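Local coordinates for regulatory protein E2 (Bovine papillomavirus type 1, PDB 2JEX) that probably regulates viral transcription and helps the E1 protein initiate viral DNA replication, this chain being its N-terminal transactivation domain, at residues M75-S78 / L79-L82; R101-E105 / P106-F110. The protein carries 1 engineered substitution. One frame throughout, in Å; residues are numbered along the deposited sequence.

Contact 1 is one stretch of helix 62-83, two turns in which backbone bonds and a glutamine pair do the work; contact 2 lies near the middle of the chain, where helix 99-103 ends and the chain turns into strand 110-120. Both are partly buried, but contact 1 is divided lengthwise, an inner side of M75, S78, L79 and L82 against a more exposed side of Q76, L77, Q80 and E81, while contact 2 is joined by two weak backbone bonds to one carbonyl, with aromatic and CH contacts around them. They meet at F110: its ring packs against M75, S78, L79 and L82, so the helical part and the start of the large sheet share that residue.

Contact 1. Residues M75-S78 / L79-L82; sequences MQLS and LQEL
L79 N donates to M75 O at 2.8 Å, the shortest of the backbone bonds that tie these two turns of helix together. The next three follow in step: Q80 N to Q76 O at 2.9 Å, E81 N to L77 O at 3.0 Å, and L82 N to S78 O, also 3.0 Å.

Side chains add a bond of their own at the partly exposed side, beside helix 26-48. Q76 NE2 reaches Q80 OE1 at 3.0 Å with an almost straight N-H...O angle of 172°. The acceptor lies in the plane of the Q76 amide, but the donor sits well above the Q80 carbonyl plane rather than on a lone pair, and the two amides are turned 68° from each other. Both chains are extended and run side by side in the same direction; with CG of Q76 anti to its backbone N (chi1 178°), the amide is carried out level with the end of Q80. The other end of the Q76 amide, OE1, accepts from R37 on helix 26-48, which fixes the flip of the group. L77 CD2 brushes Q80 NE2 at 4.0 Å.

L79 lies alongside the preceding turn, its CG 3.1 Å from M75 O, and its side chain packs on I30 and W33. S78 OG bonds back to E74 O, satisfying a buried hydroxyl within the helix, and E81 is held by W145 and a salt bridge to R140. This is i to i+4 pairing on an amphipathic helix of the helical part of the E2 transactivation domain.

Contact 2. Residues R101-E105 / P106-F110; sequences RYMSE and PKRCF
Y102 O takes two backbone donors from the returning chain, both weakly: R108 N at 2.9 Å and C109 N at 3.4 Å. Two CA-H...O contacts supplement them, Y102 CA to C109 O at 3.4 Å and K107 CA to S104 O at 3.5 Å. K111 NZ bonds the carbonyls of both P106 and C109, joining two points of the loop to the start of strand 110-120.

The aromatic contacts come next. R108 CA sits over one face of the Y102 ring, a CH-pi contact 3.7 Å from the centroid and 21° off the normal. Y102 CD1 lies over a face of the F110 ring and comes within 3.6 Å of F110 CE2, with the two planes inclined by 32°. Swung anti to the backbone N (chi1 -179°), the Y102 ring is placed between the R108 backbone and F110.

All this belongs to the turn that closes helix 99-103 and leads into strand 110-120 of the large antiparallel sheet, between the helical and beta parts of the transactivation domain. Helical backbone angles are left behind at S104, the peptide between E105 and P106 is cis, and R108 takes a left-handed helical conformation.

Among the longer side chains, M103 bends back so that its CE meets R108 CG at 3.4 Å, while SD lies near NH1. The polar ends of Y102 and R108 converge on E74 of helix 62-83: its OE2 is hydrogen-bonded to Y102 OH and salt-bridged to R108 NE. On the exposed side of the turn, the opposite charges of E105 OE1 and K107 NZ stay 5.0 Å apart, not in contact.

Contact 1. Residues M75-S78 / L79-L82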
loop_
_atom_site.group_PDB
_atom_site.type_symbol
_atom_site.label_atom_id
_atom_site.label_comp_id
_atom_site.label_asym_id
_atom_site.label_seq_id
_atom_site.Cartn_x
_atom_site.Cartn_y
_atom_site.Cartn_z
ATOM N N MET A 75 -9.056 5.078 -1.371
ATOM C CA MET A 75 -8.105 5.145 -2.472
ATOM C C MET A 75 -8.482 6.265 -3.438
ATOM O O MET A 75 -7.653 7.112 -3.766
ATOM C CB MET A 75 -7.994 3.795 -3.202
ATOM C CG MET A 75 -7.388 2.660 -2.376
ATOM S SD MET A 75 -5.739 2.968 -1.677
ATOM C CE MET A 75 -4.699 2.425 -3.037
ATOM N N GLN A 76 -9.738 6.283 -3.862
ATOM C CA GLN A 76 -10.241 7.320 -4.763
ATOM C C GLN A 76 -9.956 8.744 -4.276
ATOM O O GLN A 76 -9.345 9.537 -4.997
ATOM C CB GLN A 76 -11.738 7.160 -4.987
ATOM C CG GLN A 76 -12.309 8.248 -5.870
ATOM C CD GLN A 76 -13.827 8.267 -5.918
ATOM O OE1 GLN A 76 -14.487 7.297 -5.569
ATOM N NE2 GLN A 76 -14.384 9.372 -6.389
ATOM N N LEU A 77 -10.419 9.052 -3.061
ATOM C CA LEU A 77 -10.271 10.386 -2.467
ATOM C C LEU A 77 -8.812 10.748 -2.241
ATOM O O LEU A 77 -8.408 11.870 -2.529
ATOM C CB LEU A 77 -11.062 10.504 -1.157
ATOM C CG LEU A 77 -12.570 10.240 -1.240
ATOM C CD1 LEU A 77 -13.256 10.455 0.103
ATOM C CD2 LEU A 77 -13.240 11.076 -2.335
ATOM N N SER A 78 -8.032 9.785 -1.750
ATOM C CA SER A 78 -6.597 9.973 -1.527
ATOM C C SER A 78 -5.880 10.295 -2.825
ATOM O O SER A 78 -5.102 11.252 -2.892
ATOM C CB SER A 78 -5.968 8.740 -0.871
ATOM O OG SER A 78 -6.338 8.644 0.495
ATOM N N LEU A 79 -6.160 9.500 -3.853
ATOM C CA LEU A 79 -5.549 9.710 -5.160
ATOM C C LEU A 79 -5.975 11.022 -5.803
ATOM O O LEU A 79 -5.159 11.673 -6.464
ATOM C CB LEU A 79 -5.816 8.529 -6.102
ATOM C CG LEU A 79 -5.251 7.169 -5.675
ATOM C CD1 LEU A 79 -5.817 6.059 -6.538
ATOM C CD2 LEU A 79 -3.697 7.145 -5.704
ATOM N N GLN A 80 -7.238 11.414 -5.597
ATOM C CA GLN A 80 -7.748 12.676 -6.132
ATOM C C GLN A 80 -7.017 13.856 -5.504
ATOM O O GLN A 80 -6.722 14.853 -6.185
ATOM C CB GLN A 80 -9.253 12.810 -5.910
ATOM C CG GLN A 80 -10.127 11.968 -6.830
ATOM C CD GLN A 80 -11.623 12.142 -6.544
ATOM O OE1 GLN A 80 -12.475 11.491 -7.166
ATOM N NE2 GLN A 80 -11.944 13.019 -5.603
ATOM N N GLU A 81 -6.727 13.746 -4.207
ATOM C CA GLU A 81 -5.919 14.746 -3.514
ATOM C C GLU A 81 -4.503 14.800 -4.081
ATOM O O GLU A 81 -3.987 15.880 -4.363
ATOM C CB GLU A 81 -5.885 14.477 -2.015
ATOM C CG GLU A 81 -7.225 14.653 -1.319
ATOM C CD GLU A 81 -7.111 14.592 0.195
ATOM O OE1 GLU A 81 -8.082 14.967 0.887
ATOM O OE2 GLU A 81 -6.044 14.176 0.695
ATOM N N LEU A 82 -3.894 13.628 -4.258
ATOM C CA LEU A 82 -2.547 13.503 -4.837
ATOM C C LEU A 82 -2.352 14.220 -6.171
ATOM O O LEU A 82 -1.359 14.911 -6.358
ATOM C CB LEU A 82 -2.178 12.039 -5.032
ATOM C CG LEU A 82 -1.052 11.457 -4.186
ATOM C CD1 LEU A 82 -1.006 9.947 -4.382
ATOM C CD2 LEU A 82 0.301 12.095 -4.514
#

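Contact 2. Residues R101-E105 / P106-F110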
loop_
_atom_site.group_PDB
_atom_site.type_symbol
_atom_site.label_atom_id
_atom_site.label_comp_id
_atom_site.label_asym_id
_atom_site.label_seq_id
_atom_site.Cartn_x
_atom_site.Cartn_y
_atom_site.Cartn_z
ATOM N N ARG A 101 -0.072 -2.148 -1.491
ATOM C CA ARG A 101 1.067 -1.244 -1.424
ATOM C C ARG A 101 0.793 -0.167 -0.367
ATOM O O ARG A 101 1.651 0.129 0.467
ATOM C CB ARG A 101 1.348 -0.621 -2.796
ATOM C CG ARG A 101 2.560 0.325 -2.840
ATOM C CD ARG A 101 3.890 -0.413 -2.891
ATOM N NE ARG A 101 4.044 -1.200 -4.117
ATOM C CZ ARG A 101 4.619 -0.768 -5.238
ATOM N NH1 ARG A 101 5.129 0.458 -5.321
ATOM N NH2 ARG A 101 4.691 -1.573 -6.289
ATOM N N TYR A 102 -0.420 0.387 -0.403
ATOM C CA TYR A 102 -0.853 1.460 0.497
ATOM C C TYR A 102 -0.829 1.014 1.956
ATOM O O TYR A 102 -0.579 1.805 2.870
ATOM C CB TYR A 102 -2.277 1.878 0.096
ATOM C CG TYR A 102 -2.898 3.000 0.900
ATOM C CD1 TYR A 102 -2.376 4.301 0.859
ATOM C CD2 TYR A 102 -4.035 2.774 1.668
ATOM C CE1 TYR A 102 -2.968 5.342 1.585
ATOM C CE2 TYR A 102 -4.637 3.812 2.395
ATOM C CZ TYR A 102 -4.089 5.089 2.351
ATOM O OH TYR A 102 -4.680 6.096 3.072
ATOM N N MET A 103 -1.112 -0.271 2.154
ATOM C CA MET A 103 -1.299 -0.835 3.489
ATOM C C MET A 103 -0.059 -1.513 4.011
ATOM O O MET A 103 0.071 -1.704 5.218
ATOM C CB MET A 103 -2.514 -1.780 3.519
ATOM C CG MET A 103 -3.812 -1.060 3.625
ATOM S SD MET A 103 -4.016 -0.062 5.108
ATOM C CE MET A 103 -3.550 1.524 4.493
ATOM N N SER A 104 0.853 -1.858 3.101
ATOM C CA SER A 104 2.236 -2.204 3.450
ATOM C C SER A 104 2.806 -1.150 4.392
ATOM O O SER A 104 2.296 -0.023 4.452
ATOM C CB SER A 104 3.125 -2.242 2.196
ATOM O OG SER A 104 2.793 -3.322 1.333
ATOM N N GLU A 105 3.873 -1.510 5.106
ATOM C CA GLU A 105 4.479 -0.620 6.097
ATOM C C GLU A 105 5.439 0.392 5.464
ATOM O O GLU A 105 6.232 0.039 4.581
ATOM C CB GLU A 105 5.170 -1.420 7.203
ATOM C CG GLU A 105 4.199 -2.117 8.168
ATOM C CD GLU A 105 3.805 -1.261 9.373
ATOM O OE1 GLU A 105 3.575 -1.844 10.458
ATOM O OE2 GLU A 105 3.715 -0.018 9.250
ATOM N N PRO A 106 5.345 1.669 5.890
ATOM C CA PRO A 106 4.393 2.166 6.889
ATOM C C PRO A 106 2.996 2.402 6.302
ATOM O O PRO A 106 2.866 2.770 5.126
ATOM C CB PRO A 106 5.032 3.477 7.346
ATOM C CG PRO A 106 5.755 3.971 6.136
ATOM C CD PRO A 106 6.206 2.752 5.370
ATOM N N LYS A 107 1.972 2.199 7.133
ATOM C CA LYS A 107 0.581 2.101 6.682
ATOM C C LYS A 107 -0.047 3.434 6.269
ATOM O O LYS A 107 0.276 4.485 6.829
ATOM C CB LYS A 107 -0.289 1.455 7.768
ATOM C CG LYS A 107 0.034 0.003 8.059
ATOM C CD LYS A 107 -1.006 -0.620 9.001
ATOM C CE LYS A 107 -0.542 -2.007 9.459
ATOM N NZ LYS A 107 -1.380 -2.521 10.581
ATOM N N ARG A 108 -0.970 3.359 5.308
ATOM C CA ARG A 108 -1.714 4.517 4.795
ATOM C C ARG A 108 -0.848 5.570 4.089
ATOM O O ARG A 108 -0.979 6.766 4.345
ATOM C CB ARG A 108 -2.588 5.162 5.886
ATOM C CG ARG A 108 -3.702 4.273 6.406
ATOM C CD ARG A 108 -4.889 5.087 6.893
ATOM N NE ARG A 108 -6.177 4.424 6.660
ATOM C CZ ARG A 108 -6.421 3.118 6.809
ATOM N NH1 ARG A 108 -5.470 2.284 7.222
ATOM N NH2 ARG A 108 -7.634 2.647 6.559
ATOM N N CYS A 109 0.025 5.110 3.197
ATOM C CA CYS A 109 0.770 5.990 2.295
ATOM C C CYS A 109 1.124 5.261 1.001
ATOM O O CYS A 109 1.325 4.041 0.993
ATOM C CB CYS A 109 2.028 6.585 2.966
ATOM S SG CYS A 109 3.431 5.457 3.271
ATOM N N PHE A 110 1.192 6.011 -0.096
ATOM C CA PHE A 110 1.558 5.434 -1.379
ATOM C C PHE A 110 3.077 5.343 -1.496
ATOM O O PHE A 110 3.809 6.135 -0.890
ATOM C CB PHE A 110 0.907 6.207 -2.533
ATOM C CG PHE A 110 -0.599 6.281 -2.431
ATOM C CD1 PHE A 110 -1.227 7.450 -2.001
ATOM C CD2 PHE A 110 -1.391 5.172 -2.734
ATOM C CE1 PHE A 110 -2.612 7.519 -1.887
ATOM C CE2 PHE A 110 -2.788 5.232 -2.626
ATOM C CZ PHE A 110 -3.402 6.403 -2.200
#